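Local coordinates for putative molybdenum carrier protein (Syntrophus aciditrophicus SB, PDB 3IMK) that is of unconfirmed function but may carry molybdenum or bind a nucleotide-like ligand through a SLOG-type fold, at residues I145-A148 with T149-L152. Numbering follows the deposited sequence. Where two conformers were deposited one is given.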
loop_
_atom_site.group_PDB
_atom_site.type_symbol
_atom_site.label_atom_id
_atom_site.label_comp_id
_atom_site.label_asym_id
_atom_site.label_seq_id
_atom_site.Cartn_x
_atom_site.Cartn_y
_atom_site.Cartn_z
ATOM N N ILE A 145 6.725 -10.982 -0.656
ATOM C CA ILE A 145 5.731 -9.913 -0.785
ATOM C C ILE A 145 6.174 -8.705 -1.619
ATOM O O ILE A 145 5.368 -8.127 -2.319
ATOM C CB ILE A 145 5.159 -9.488 0.588
ATOM C CG1 ILE A 145 3.838 -8.742 0.399
ATOM C CG2 ILE A 145 6.169 -8.630 1.370
ATOM C CD1 ILE A 145 2.756 -9.526 -0.216
ATOM N N TYR A 146 7.465 -8.365 -1.585
ATOM C CA TYR A 146 7.946 -7.213 -2.366
ATOM C C TYR A 146 7.700 -7.467 -3.854
ATOM O O TYR A 146 7.076 -6.675 -4.543
ATOM C CB TYR A 146 9.444 -6.966 -2.091
ATOM C CG TYR A 146 10.006 -5.873 -2.976
ATOM C CD1 TYR A 146 10.503 -6.150 -4.236
ATOM C CD2 TYR A 146 10.016 -4.550 -2.540
ATOM C CE1 TYR A 146 10.964 -5.142 -5.060
ATOM C CE2 TYR A 146 10.457 -3.542 -3.345
ATOM C CZ TYR A 146 10.969 -3.850 -4.606
ATOM O OH TYR A 146 11.427 -2.841 -5.433
ATOM N N GLN A 147 8.195 -8.600 -4.345
ATOM C CA GLN A 147 8.078 -8.847 -5.789
ATOM C C GLN A 147 6.627 -9.142 -6.206
ATOM O O GLN A 147 6.221 -8.805 -7.315
ATOM C CB GLN A 147 8.987 -9.982 -6.267
ATOM C CG GLN A 147 9.137 -10.043 -7.797
ATOM C CD GLN A 147 9.694 -8.746 -8.387
ATOM O OE1 GLN A 147 10.704 -8.228 -7.885
ATOM N NE2 GLN A 147 9.036 -8.194 -9.411
ATOM N N ALA A 148 5.881 -9.805 -5.336
ATOM C CA ALA A 148 4.493 -10.064 -5.644
ATOM C C ALA A 148 3.719 -8.750 -5.807
ATOM O O ALA A 148 2.847 -8.616 -6.702
ATOM C CB ALA A 148 3.866 -10.904 -4.537
ATOM N N THR A 149 4.007 -7.798 -4.904
ATOM C CA THR A 149 3.414 -6.465 -4.975
ATOM C C THR A 149 3.786 -5.767 -6.290
ATOM O O THR A 149 2.931 -5.207 -6.977
ATOM C CB THR A 149 3.796 -5.640 -3.732
ATOM O OG1 THR A 149 3.208 -6.293 -2.607
ATOM C CG2 THR A 149 3.212 -4.233 -3.838
HETATM N N MSE A 150 5.085 -5.781 -6.639
HETATM C CA MSE A 150 5.515 -5.205 -7.927
HETATM C C MSE A 150 4.753 -5.823 -9.094
HETATM O O MSE A 150 4.292 -5.111 -9.983
HETATM C CB MSE A 150 7.037 -5.338 -8.135
HETATM C CG MSE A 150 7.899 -4.621 -7.097
HETATM SE SE MSE A 150 7.839 -2.723 -7.312
HETATM C CE MSE A 150 8.811 -2.421 -8.981
ATOM N N ASP A 151 4.673 -7.152 -9.100
ATOM C CA ASP A 151 4.101 -7.884 -10.223
ATOM C C ASP A 151 2.602 -7.572 -10.311
ATOM O O ASP A 151 2.077 -7.373 -11.399
ATOM C CB ASP A 151 4.316 -9.397 -10.048
ATOM C CG ASP A 151 5.747 -9.842 -10.181
ATOM O OD1 ASP A 151 6.583 -9.056 -10.660
ATOM O OD2 ASP A 151 6.034 -11.028 -9.794
ATOM N N LEU A 152 1.928 -7.508 -9.165
ATOM C CA LEU A 152 0.507 -7.179 -9.131
ATOM C C LEU A 152 0.246 -5.764 -9.682
ATOM O O LEU A 152 -0.671 -5.530 -10.484
ATOM C CB LEU A 152 -0.031 -7.315 -7.686
ATOM C CG LEU A 152 -1.493 -6.912 -7.453
ATOM C CD1 LEU A 152 -2.429 -7.705 -8.366
ATOM C CD2 LEU A 152 -1.818 -7.166 -5.986
#
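Thr149 OG1 donates to Ile145 O at 2.8 Å, while Thr149 N reaches the same oxygen from the opposite face of its carbonyl plane, so two bonds grip one acceptor of the buried Ile145. The hydroxyl gets there because OG1 stands beside its own backbone N (chi1 -64°), which turns it back along the helix. This is the tight side: Ile145, Thr149 and Leu152 all press on Ile80 of strand 76-81, and Leu152 also meets helix 113-126. A quarter-turn round the helix, Tyr146 and Met150, a selenomethionine, run side by side. In this conformer, one of two, Met150 CG lies 3.7 Å from Tyr146 CE1, an off-centre CH-pi contact, and SE sits obliquely 4.9 Å from the ring centroid, a Met-aromatic pair that may be only partly populated. Tyr146 OH is hydrogen-bonded to Asp25 of helix 19-29, which anchors the far end of the ring. The looser, solvent side holds Gln147, whose chain bends at chi2 (58°) to bring NE2 within 2.9 Å of Asp151 OD1. The bond is nearly straight, 165° at the hydrogen, and lies in the amide plane, yet it meets the carboxylate from above its plane. Were Asp151 an alanine, the Gln147 amide would probably lose this acceptor and be freer to swing. Main-chain bonds from residue i+4 to i run throughout, as in the amphipathic helix that packs on the parallel sheet of a Rossmann-like SLOG fold.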